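Local coordinates for protein disulfide isomerase (Pseudomonas aeruginosa, PDB 4N30), which probably introduces or rearranges disulfide bonds in other proteins, as a DsbA-like oxidoreductase of the thioredoxin family, at residues N59-D63 with I180-T185; A62-C66 with A101-A106; C111-Q115 with R153-A158; A127-Q131 with G142-F146. All coordinates share one frame; numbering follows the deposited sequence.

Interaction 1: N59-D63 with I180-T185; sequences NEYAD and ITATPT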
loop_
_atom_site.group_PDB
_atom_site.type_symbol
_atom_site.label_atom_id
_atom_site.label_comp_id
_atom_site.label_asym_id
_atom_site.label_seq_id
_atom_site.Cartn_x
_atom_site.Cartn_y
_atom_site.Cartn_z
ATOM N N ASN A 59 0.980 0.618 8.124
ATOM C CA ASN A 59 1.669 0.138 6.931
ATOM C C ASN A 59 0.963 -1.069 6.391
ATOM O O ASN A 59 0.867 -2.077 7.120
ATOM C CB ASN A 59 3.132 -0.234 7.259
ATOM C CG ASN A 59 3.926 0.970 7.638
ATOM O OD1 ASN A 59 4.441 1.677 6.771
ATOM N ND2 ASN A 59 4.007 1.240 8.945
ATOM N N GLU A 60 0.350 -0.937 5.226
ATOM C CA GLU A 60 -0.471 -2.030 4.669
ATOM C C GLU A 60 0.346 -2.726 3.587
ATOM O O GLU A 60 0.559 -2.154 2.507
ATOM C CB GLU A 60 -1.799 -1.460 4.061
ATOM C CG GLU A 60 -2.628 -2.538 3.372
ATOM C CD GLU A 60 -3.735 -2.028 2.489
ATOM O OE1 GLU A 60 -3.902 -0.880 2.286
ATOM O OE2 GLU A 60 -4.398 -2.951 1.910
ATOM N N TYR A 61 0.889 -3.877 3.887
ATOM C CA TYR A 61 1.600 -4.687 2.915
ATOM C C TYR A 61 0.585 -5.364 2.038
ATOM O O TYR A 61 -0.254 -6.170 2.505
ATOM C CB TYR A 61 2.495 -5.738 3.603
ATOM C CG TYR A 61 3.702 -5.088 4.233
ATOM C CD1 TYR A 61 4.915 -5.054 3.553
ATOM C CD2 TYR A 61 3.633 -4.500 5.518
ATOM C CE1 TYR A 61 6.038 -4.405 4.076
ATOM C CE2 TYR A 61 4.765 -3.846 6.066
ATOM C CZ TYR A 61 5.927 -3.878 5.329
ATOM O OH TYR A 61 7.050 -3.194 5.821
ATOM N N ALA A 62 0.622 -5.078 0.746
ATOM C CA ALA A 62 -0.487 -5.409 -0.143
ATOM C C ALA A 62 -0.065 -5.687 -1.567
ATOM O O ALA A 62 1.051 -5.348 -2.011
ATOM C CB ALA A 62 -1.519 -4.290 -0.123
ATOM N N ASP A 63 -0.962 -6.390 -2.255
ATOM C CA ASP A 63 -0.707 -6.974 -3.610
ATOM C C ASP A 63 -1.964 -6.651 -4.440
ATOM O O ASP A 63 -3.103 -6.869 -3.988
ATOM C CB ASP A 63 -0.559 -8.502 -3.344
ATOM C CG ASP A 63 -0.638 -9.371 -4.589
ATOM O OD1 ASP A 63 -1.007 -8.963 -5.669
ATOM O OD2 ASP A 63 -0.260 -10.596 -4.399
ATOM N N ILE A 180 6.753 -11.710 7.033
ATOM C CA ILE A 180 5.419 -11.470 6.436
ATOM C C ILE A 180 5.285 -12.298 5.157
ATOM O O ILE A 180 6.231 -12.309 4.304
ATOM C CB ILE A 180 5.290 -9.972 6.081
ATOM C CG1 ILE A 180 5.277 -9.183 7.370
ATOM C CG2 ILE A 180 3.949 -9.677 5.411
ATOM C CD1 ILE A 180 5.175 -7.646 7.213
ATOM N N THR A 181 4.262 -13.084 5.012
ATOM C CA THR A 181 4.123 -13.984 3.872
ATOM C C THR A 181 2.840 -13.778 3.108
ATOM O O THR A 181 2.690 -14.410 2.051
ATOM C CB THR A 181 4.193 -15.464 4.334
ATOM O OG1 THR A 181 2.965 -15.857 4.891
ATOM C CG2 THR A 181 5.329 -15.787 5.296
ATOM N N ALA A 182 1.833 -13.071 3.656
ATOM C CA ALA A 182 0.489 -13.025 3.048
ATOM C C ALA A 182 -0.001 -11.595 3.077
ATOM O O ALA A 182 0.521 -10.782 3.816
ATOM C CB ALA A 182 -0.501 -13.981 3.736
ATOM N N THR A 183 -1.019 -11.307 2.255
ATOM C CA THR A 183 -1.570 -9.961 2.151
ATOM C C THR A 183 -3.033 -9.923 2.353
ATOM O O THR A 183 -3.755 -10.922 2.043
ATOM C CB THR A 183 -1.278 -9.312 0.775
ATOM O OG1 THR A 183 -1.731 -10.191 -0.252
ATOM C CG2 THR A 183 0.252 -9.106 0.559
ATOM N N PRO A 184 -3.588 -8.917 2.964
ATOM C CA PRO A 184 -2.855 -7.777 3.569
ATOM C C PRO A 184 -2.271 -8.149 4.904
ATOM O O PRO A 184 -2.840 -8.996 5.687
ATOM C CB PRO A 184 -3.982 -6.728 3.773
ATOM C CG PRO A 184 -5.230 -7.595 4.034
ATOM C CD PRO A 184 -5.068 -8.754 3.105
ATOM N N THR A 185 -1.129 -7.610 5.217
ATOM C CA THR A 185 -0.580 -7.694 6.606
ATOM C C THR A 185 -0.289 -6.257 6.992
ATOM O O THR A 185 0.192 -5.451 6.168
ATOM C CB THR A 185 0.704 -8.490 6.650
ATOM O OG1 THR A 185 0.379 -9.862 6.410
ATOM C CG2 THR A 185 1.377 -8.426 8.053
#

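Interaction 2: A62-C66 with A101-A106; sequences ADLEC and AARHQA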
loop_
_atom_site.group_PDB
_atom_site.type_symbol
_atom_site.label_atom_id
_atom_site.label_comp_id
_atom_site.label_asym_id
_atom_site.label_seq_id
_atom_site.Cartn_x
_atom_site.Cartn_y
_atom_site.Cartn_z
ATOM N N ALA A 62 0.622 -5.078 0.746
ATOM C CA ALA A 62 -0.487 -5.409 -0.143
ATOM C C ALA A 62 -0.065 -5.687 -1.567
ATOM O O ALA A 62 1.051 -5.348 -2.011
ATOM C CB ALA A 62 -1.519 -4.290 -0.123
ATOM N N ASP A 63 -0.962 -6.390 -2.255
ATOM C CA ASP A 63 -0.707 -6.974 -3.610
ATOM C C ASP A 63 -1.964 -6.651 -4.440
ATOM O O ASP A 63 -3.103 -6.869 -3.988
ATOM C CB ASP A 63 -0.559 -8.502 -3.344
ATOM C CG ASP A 63 -0.638 -9.371 -4.589
ATOM O OD1 ASP A 63 -1.007 -8.963 -5.669
ATOM O OD2 ASP A 63 -0.260 -10.596 -4.399
ATOM N N LEU A 64 -1.738 -6.029 -5.611
ATOM C CA LEU A 64 -2.834 -5.502 -6.417
ATOM C C LEU A 64 -3.603 -6.643 -7.133
ATOM O O LEU A 64 -4.684 -6.314 -7.672
ATOM C CB LEU A 64 -2.236 -4.499 -7.411
ATOM C CG LEU A 64 -1.944 -3.166 -6.696
ATOM C CD1 LEU A 64 -0.880 -2.357 -7.474
ATOM C CD2 LEU A 64 -3.209 -2.313 -6.477
ATOM N N GLU A 65 -3.147 -7.866 -7.088
ATOM C CA GLU A 65 -3.865 -9.066 -7.518
ATOM C C GLU A 65 -4.594 -9.741 -6.400
ATOM O O GLU A 65 -5.294 -10.746 -6.691
ATOM C CB GLU A 65 -2.904 -10.030 -8.240
ATOM C CG GLU A 65 -2.392 -9.505 -9.590
ATOM C CD GLU A 65 -3.538 -9.320 -10.541
ATOM O OE1 GLU A 65 -4.063 -8.238 -10.650
ATOM O OE2 GLU A 65 -3.968 -10.329 -11.154
ATOM N N CYS A 66 -4.435 -9.319 -5.173
ATOM C CA CYS A 66 -4.975 -10.097 -4.025
ATOM C C CYS A 66 -6.386 -9.677 -3.729
ATOM O O CYS A 66 -6.756 -8.505 -3.576
ATOM C CB CYS A 66 -4.057 -9.781 -2.824
ATOM S SG CYS A 66 -4.806 -10.342 -1.256
ATOM N N ALA A 101 1.820 -10.111 -13.184
ATOM C CA ALA A 101 0.793 -9.099 -13.099
ATOM C C ALA A 101 0.942 -8.273 -11.852
ATOM O O ALA A 101 0.860 -7.051 -11.903
ATOM C CB ALA A 101 -0.581 -9.715 -13.097
ATOM N N ALA A 102 1.173 -8.910 -10.692
ATOM C CA ALA A 102 1.244 -8.144 -9.448
ATOM C C ALA A 102 2.478 -7.246 -9.426
ATOM O O ALA A 102 2.478 -6.138 -8.890
ATOM C CB ALA A 102 1.166 -9.093 -8.251
ATOM N N ARG A 103 3.598 -7.772 -9.976
ATOM C CA ARG A 103 4.850 -6.931 -10.030
ATOM C C ARG A 103 4.674 -5.737 -10.993
ATOM O O ARG A 103 5.064 -4.613 -10.649
ATOM C CB ARG A 103 6.034 -7.806 -10.473
ATOM C CG ARG A 103 6.259 -8.971 -9.534
ATOM C CD ARG A 103 7.521 -9.743 -9.819
ATOM N NE ARG A 103 7.541 -10.356 -11.147
ATOM C CZ ARG A 103 7.317 -11.652 -11.404
ATOM N NH1 ARG A 103 6.968 -12.549 -10.455
ATOM N NH2 ARG A 103 7.476 -12.053 -12.674
ATOM N N HIS A 104 4.137 -6.011 -12.186
ATOM C CA HIS A 104 3.966 -4.921 -13.161
ATOM C C HIS A 104 2.999 -3.897 -12.569
ATOM O O HIS A 104 3.237 -2.687 -12.760
ATOM C CB HIS A 104 3.247 -5.609 -14.362
ATOM C CG HIS A 104 2.813 -4.649 -15.430
ATOM N ND1 HIS A 104 3.697 -3.761 -16.031
ATOM C CD2 HIS A 104 1.573 -4.447 -15.920
ATOM C CE1 HIS A 104 2.979 -3.057 -16.938
ATOM N NE2 HIS A 104 1.680 -3.452 -16.870
ATOM N N GLN A 105 1.942 -4.320 -11.853
ATOM C CA GLN A 105 0.990 -3.371 -11.300
ATOM C C GLN A 105 1.613 -2.561 -10.172
ATOM O O GLN A 105 1.296 -1.332 -10.059
ATOM C CB GLN A 105 -0.254 -4.130 -10.876
ATOM C CG GLN A 105 -1.007 -4.578 -12.144
ATOM C CD GLN A 105 -1.958 -5.753 -11.871
ATOM O OE1 GLN A 105 -2.433 -5.979 -10.700
ATOM N NE2 GLN A 105 -2.264 -6.479 -12.884
ATOM N N ALA A 106 2.522 -3.134 -9.359
ATOM C CA ALA A 106 3.234 -2.370 -8.378
ATOM C C ALA A 106 4.042 -1.234 -9.068
ATOM O O ALA A 106 4.114 -0.112 -8.582
ATOM C CB ALA A 106 4.125 -3.305 -7.543
HETATM O O HOH W 1 0.925 -5.656 -6.549
#

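Interaction 3: C111-Q115 with R153-A158; sequences CAGIQ and RLEKCA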
loop_
_atom_site.group_PDB
_atom_site.type_symbol
_atom_site.label_atom_id
_atom_site.label_comp_id
_atom_site.label_asym_id
_atom_site.label_seq_id
_atom_site.Cartn_x
_atom_site.Cartn_y
_atom_site.Cartn_z
ATOM N N CYS A 111 4.919 4.515 -10.713
ATOM C CA CYS A 111 5.092 5.457 -11.840
ATOM C C CYS A 111 3.993 6.450 -11.843
ATOM O O CYS A 111 4.224 7.624 -12.296
ATOM C CB CYS A 111 5.213 4.574 -13.096
ATOM S SG CYS A 111 6.760 3.713 -13.189
ATOM N N ALA A 112 2.773 6.135 -11.402
ATOM C CA ALA A 112 1.708 7.089 -11.239
ATOM C C ALA A 112 2.034 8.097 -10.195
ATOM O O ALA A 112 1.727 9.370 -10.419
ATOM C CB ALA A 112 0.391 6.370 -10.922
ATOM N N GLY A 113 2.611 7.687 -9.107
ATOM C CA GLY A 113 3.080 8.604 -8.081
ATOM C C GLY A 113 4.067 9.631 -8.624
ATOM O O GLY A 113 4.070 10.789 -8.202
ATOM N N ILE A 114 4.991 9.191 -9.468
ATOM C CA ILE A 114 5.929 10.134 -10.148
ATOM C C ILE A 114 5.133 11.142 -10.904
ATOM O O ILE A 114 5.545 12.372 -10.858
ATOM C CB ILE A 114 6.944 9.359 -10.991
ATOM C CG1 ILE A 114 7.933 8.641 -10.132
ATOM C CG2 ILE A 114 7.612 10.322 -12.063
ATOM C CD1 ILE A 114 8.943 7.856 -10.939
ATOM N N GLN A 115 4.148 10.758 -11.671
ATOM C CA GLN A 115 3.402 11.730 -12.490
ATOM C C GLN A 115 2.497 12.601 -11.698
ATOM O O GLN A 115 2.266 13.813 -12.060
ATOM C CB GLN A 115 2.417 11.005 -13.463
ATOM C CG GLN A 115 3.236 10.380 -14.561
ATOM C CD GLN A 115 2.383 9.889 -15.740
ATOM O OE1 GLN A 115 2.813 8.872 -16.403
ATOM N NE2 GLN A 115 1.311 10.526 -16.078
ATOM N N ARG A 153 3.868 7.313 -21.253
ATOM C CA ARG A 153 4.896 7.668 -20.238
ATOM C C ARG A 153 4.875 6.661 -19.038
ATOM O O ARG A 153 5.873 6.167 -18.580
ATOM C CB ARG A 153 4.618 9.089 -19.752
ATOM C CG ARG A 153 5.617 9.528 -18.741
ATOM C CD ARG A 153 5.291 10.950 -18.336
ATOM N NE ARG A 153 6.025 11.311 -17.114
ATOM C CZ ARG A 153 5.813 12.423 -16.404
ATOM N NH1 ARG A 153 4.833 13.223 -16.718
ATOM N NH2 ARG A 153 6.555 12.644 -15.339
ATOM N N LEU A 154 3.659 6.409 -18.589
ATOM C CA LEU A 154 3.420 5.424 -17.472
ATOM C C LEU A 154 4.052 4.027 -17.780
ATOM O O LEU A 154 4.780 3.448 -16.999
ATOM C CB LEU A 154 1.927 5.411 -17.210
ATOM C CG LEU A 154 1.668 4.654 -15.891
ATOM C CD1 LEU A 154 1.917 5.546 -14.676
ATOM C CD2 LEU A 154 0.172 4.223 -15.897
ATOM N N GLU A 155 3.742 3.595 -19.025
ATOM C CA GLU A 155 4.264 2.280 -19.387
ATOM C C GLU A 155 5.765 2.236 -19.503
ATOM O O GLU A 155 6.417 1.273 -19.164
ATOM C CB GLU A 155 3.639 1.844 -20.714
ATOM C CG GLU A 155 2.113 1.618 -20.616
ATOM C CD GLU A 155 1.365 1.609 -21.953
ATOM O OE1 GLU A 155 2.007 1.463 -23.023
ATOM O OE2 GLU A 155 0.113 1.762 -21.927
ATOM N N LYS A 156 6.374 3.318 -20.046
ATOM C CA LYS A 156 7.799 3.325 -20.107
ATOM C C LYS A 156 8.436 3.266 -18.744
ATOM O O LYS A 156 9.461 2.633 -18.548
ATOM C CB LYS A 156 8.278 4.543 -20.942
ATOM C CG LYS A 156 9.771 4.482 -21.120
ATOM C CD LYS A 156 10.352 5.689 -21.868
ATOM C CE LYS A 156 9.775 5.811 -23.242
ATOM N NZ LYS A 156 10.539 6.837 -24.066
ATOM N N CYS A 157 7.901 4.093 -17.839
ATOM C CA CYS A 157 8.436 4.093 -16.501
ATOM C C CYS A 157 8.323 2.675 -15.825
ATOM O O CYS A 157 9.292 2.239 -15.208
ATOM C CB CYS A 157 7.645 5.153 -15.716
ATOM S SG CYS A 157 7.979 5.134 -13.888
ATOM N N ALA A 158 7.192 2.010 -16.068
ATOM C CA ALA A 158 7.091 0.648 -15.454
ATOM C C ALA A 158 8.112 -0.267 -16.068
ATOM O O ALA A 158 8.687 -1.104 -15.329
ATOM C CB ALA A 158 5.704 0.119 -15.612
HETATM O O HOH W 2 6.335 14.172 -12.777
#

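Interaction 4: A127-Q131 with G142-F146; sequences AIFAQ and GTLDF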
loop_
_atom_site.group_PDB
_atom_site.type_symbol
_atom_site.label_atom_id
_atom_site.label_comp_id
_atom_site.label_asym_id
_atom_site.label_seq_id
_atom_site.Cartn_x
_atom_site.Cartn_y
_atom_site.Cartn_z
ATOM N N ALA A 127 -7.941 2.105 -9.665
ATOM C CA ALA A 127 -8.179 1.734 -11.066
ATOM C C ALA A 127 -7.692 0.321 -11.331
ATOM O O ALA A 127 -8.352 -0.436 -12.072
ATOM C CB ALA A 127 -7.430 2.723 -11.983
ATOM N N ILE A 128 -6.546 -0.072 -10.800
ATOM C CA ILE A 128 -5.981 -1.414 -11.011
ATOM C C ILE A 128 -6.863 -2.419 -10.330
ATOM O O ILE A 128 -7.217 -3.486 -10.929
ATOM C CB ILE A 128 -4.506 -1.515 -10.579
ATOM C CG1 ILE A 128 -3.687 -0.675 -11.518
ATOM C CG2 ILE A 128 -4.073 -2.999 -10.577
ATOM C CD1 ILE A 128 -2.254 -0.489 -10.996
ATOM N N PHE A 129 -7.327 -2.138 -9.115
ATOM C CA PHE A 129 -8.225 -3.120 -8.477
ATOM C C PHE A 129 -9.534 -3.256 -9.289
ATOM O O PHE A 129 -10.090 -4.363 -9.338
ATOM C CB PHE A 129 -8.582 -2.665 -7.015
ATOM C CG PHE A 129 -7.589 -3.078 -5.974
ATOM C CD1 PHE A 129 -7.088 -4.366 -5.921
ATOM C CD2 PHE A 129 -7.209 -2.180 -4.984
ATOM C CE1 PHE A 129 -6.172 -4.758 -4.938
ATOM C CE2 PHE A 129 -6.298 -2.564 -3.987
ATOM C CZ PHE A 129 -5.784 -3.866 -3.999
ATOM N N ALA A 130 -9.997 -2.195 -9.900
ATOM C CA ALA A 130 -11.248 -2.298 -10.720
ATOM C C ALA A 130 -10.982 -2.966 -12.023
ATOM O O ALA A 130 -11.860 -3.718 -12.468
ATOM C CB ALA A 130 -11.768 -0.875 -11.006
ATOM N N GLN A 131 -9.862 -2.772 -12.658
ATOM C CA GLN A 131 -9.646 -3.199 -14.033
ATOM C C GLN A 131 -8.981 -4.553 -14.173
ATOM O O GLN A 131 -9.146 -5.169 -15.213
ATOM C CB GLN A 131 -8.840 -2.100 -14.772
ATOM C CG GLN A 131 -9.668 -0.803 -14.947
ATOM C CD GLN A 131 -8.880 0.248 -15.600
ATOM O OE1 GLN A 131 -8.026 -0.007 -16.444
ATOM N NE2 GLN A 131 -9.183 1.471 -15.186
ATOM N N GLY A 142 -1.944 -6.022 -20.129
ATOM C CA GLY A 142 -1.064 -5.276 -19.217
ATOM C C GLY A 142 -1.378 -3.767 -19.169
ATOM O O GLY A 142 -0.584 -2.959 -18.562
ATOM N N THR A 143 -2.525 -3.339 -19.742
ATOM C CA THR A 143 -2.738 -1.910 -19.992
ATOM C C THR A 143 -3.702 -1.355 -19.010
ATOM O O THR A 143 -4.792 -1.929 -18.762
ATOM C CB THR A 143 -3.300 -1.748 -21.443
ATOM O OG1 THR A 143 -2.369 -2.281 -22.379
ATOM C CG2 THR A 143 -3.668 -0.311 -21.736
ATOM N N LEU A 144 -3.353 -0.245 -18.377
ATOM C CA LEU A 144 -4.266 0.446 -17.454
ATOM C C LEU A 144 -5.034 1.517 -18.180
ATOM O O LEU A 144 -4.386 2.326 -18.896
ATOM C CB LEU A 144 -3.423 1.080 -16.291
ATOM C CG LEU A 144 -4.279 1.800 -15.251
ATOM C CD1 LEU A 144 -5.116 0.772 -14.509
ATOM C CD2 LEU A 144 -3.263 2.365 -14.234
ATOM N N ASP A 145 -6.365 1.587 -18.048
ATOM C CA ASP A 145 -7.148 2.706 -18.616
ATOM C C ASP A 145 -7.208 3.809 -17.595
ATOM O O ASP A 145 -7.958 3.757 -16.626
ATOM C CB ASP A 145 -8.585 2.178 -18.857
ATOM C CG ASP A 145 -9.424 3.123 -19.657
ATOM O OD1 ASP A 145 -8.979 4.258 -19.943
ATOM O OD2 ASP A 145 -10.547 2.729 -19.988
ATOM N N PHE A 146 -6.369 4.811 -17.752
ATOM C CA PHE A 146 -6.347 5.885 -16.729
ATOM C C PHE A 146 -6.002 7.129 -17.500
ATOM O O PHE A 146 -4.846 7.577 -17.473
ATOM C CB PHE A 146 -5.261 5.578 -15.642
ATOM C CG PHE A 146 -5.319 6.509 -14.385
ATOM C CD1 PHE A 146 -6.039 7.719 -14.379
ATOM C CD2 PHE A 146 -4.566 6.212 -13.252
ATOM C CE1 PHE A 146 -6.095 8.539 -13.210
ATOM C CE2 PHE A 146 -4.599 7.034 -12.114
ATOM C CZ PHE A 146 -5.348 8.209 -12.105
#

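Interaction 1: N59-D63 with I180-T185
The cis-proline loop of the thioredoxin fold meets the end of a central strand here, where Tyr61 and Thr185 form an antiparallel hydrogen-bonded pair. Tyr61 N gives its hydrogen to Thr185 O at 2.9 Å, nearly head-on to the carbonyl, and Thr185 N returns a longer bond of 3.2 Å to Tyr61 O. Tyr61 O is also met by the CA-H of Pro184, the residue preceding Thr185 (CA...O 3.2 Å). The peptide bond between Thr183 and Pro184 is cis. Thr183 CG2 lies opposite the carbonyl carbon, against Tyr61 O and Ala62 CA, leaving OG1 (chi1 54°) turned to Asp63 CB. The Tyr61 ring shares a face of the sheet with the Thr185 side chain and takes Ile180 CD1 over one face, toward its rim, a CH-pi contact; Thr185 O lies at the ring edge. Thr185 OG1 closes the loop on itself with a bond of 2.8 Å to Ala182 O. Strand 86-92 flanks strand 56-62 on its other edge, and strand 196-200 lies beyond strand 185-190. Pro184 rests on Phe68 and Tyr72 of helix 67-81, and Thr183 touches Cys66 and Cys69, the probable redox pair at the start of that helix.

Interaction 2: A62-C66 with A101-A106
Glu65 and Leu64 reach from the turn before the CxxC helix to the flank of helix 99-131, and both aliphatic carbons and polar groups meet the helix. Glu65 lays its CG against the CB of Ala102 at 3.8 Å, and its carboxylate carbon passes the CB of Ala101. Leu64 packs its CB on the CB of Gln105 and sends CD1 to Gln105 O at 3.5 Å. Ala102 CB also meets Asp63 OD1, 3.4 Å away.

Among the polar groups, the Glu65 chain bends at CG (chi2 -62°), which brings the carboxylate across the end of Gln105, the two flat groups 77° apart. Glu65 OE1 comes within 2.8 Å of the atom modelled as Gln105 OE1, in an amide whose orientation is uncertain. Glu65 OE1 bonds to Ser132 OG, and OE2 to the backbone N of Gly136 and of Gly138. Within the turn, Asp63 OD1 accepts from Glu65 N at 2.8 Å, making an Asx turn, and Cys66 N bonds to Asp63 O at 3.0 Å to close a type I beta turn. A water oxygen accepts from Leu64 N at 2.8 Å and donates to Ala102 O at 2.9 Å.

Strand 56-62 runs into this turn and helix 67-81 leaves it, with Cys66 at the N-cap. Leu64 touches Trp90 of strand 86-92 and Val109, Ile128 and Phe129 of helix 99-131, and so joins the turn to both.

Interaction 3: C111-Q115 with R153-A158
Cys111 and Cys157 are joined by a disulfide, the covalent tie between two helices of the helical region inserted in this DsbA-like thioredoxin fold. The segment axes approach to 9.6 Å and run at 128° to each other, closer to antiparallel than parallel. The tight part lies around the sulfurs. Their chi3 of -80° is near the relaxed value for a disulfide; Cys157 SG is set opposite its own backbone N, while Cys111 SG sits beside its N. Leu154 packs beside the disulfide, its CD1 lying 3.4 Å from Ala112 N and 3.8 Å from Cys111 CB, against the helix backbone. Ile164 of helix 162-177 touches both Cys111 and Ile114; Leu108 touches Leu154.

Toward solvent the packing is long and flat. Arg153 stretches out from CG to NE and slides past Gln115 in the opposite direction, the guanidinium and amide planes stacked 8° apart but shifted. Gln115 CG sits over the centre of the guanidinium face, 3.8 Å from Arg153 CZ, and the amide lies over the CD-NE part of the arginine. Exposed Ile114 makes only loose touches, one being CD1 at 4.1 Å from Cys157 SG. A water bridges the outer edge, donating to Ile114 O at 2.7 Å and accepting from Arg153 NH2 at 3.0 Å.

Interaction 4: A127-Q131 with G142-F146
Gln131, in the last turn of helix 99-131, reaches over to the backbone of Asp145 in the loop that follows. From CB the chain leaves toward that loop, with CG beside the backbone N (chi1 -68°). CB and CG meet nothing of the loop closely; the chain, extended beyond CG, carries the amide to it. The amide carbon CD comes within 3.8 Å of both Asp145 N and Asp145 O. On one branch, Gln131 OE1 takes the hydrogen of Asp145 N at 2.8 Å, in the carbonyl plane and on a lone pair, with an N-H...O angle of 162°. Gln131 OE1 also lies 3.3 Å from Asp145 CB and 3.6 Å from Leu144 CD1. On the other branch, Gln131 NE2 donates to Asp145 O at 3.0 Å, nearly straight at 169° and close to the amide's own plane. Two bonds to one residue fix the rotation of the amide and hold the loop backbone there.

Beside the amide, Leu144 sends CD1 to Ile128 CG1 at 3.6 Å and to Ala127 CB at 3.9 Å, its chain crossing that of Ile128 at about a right angle. Leu139 also touches Gln131 and Leu144, and Phe146 continues along the helix onto Ser123 and Ala124. The Gln131 amide thus pairs with both the N-H and the C=O of Asp145, a two-bond side-chain-to-backbone link that ties the helix end to the following loop in the helical part of a DsbA-like fold.

Interactions 1 and 2 are buried and share Asp63, just past the end of strand 56-62, which touches Thr183 in one and Ala102 in the other. They meet where Thr183 OG1 packs 3.2 Å from Cys66 SG. Interactions 3 and 4 are only partly buried and lie toward the surface. Interactions 2, 3 and 4 all draw on helix 99-131, at successive positions along it. The chemistry changes with place: backbone strand pairing in interaction 1, a buried carboxylate, aliphatic packing and a bridging water in interaction 2, a covalent bond and a flat stack in interaction 3, a side-chain amide on loop backbone in interaction 4. His104 NE2 probably bonds to Gly142 O, joining interactions 2 and 4.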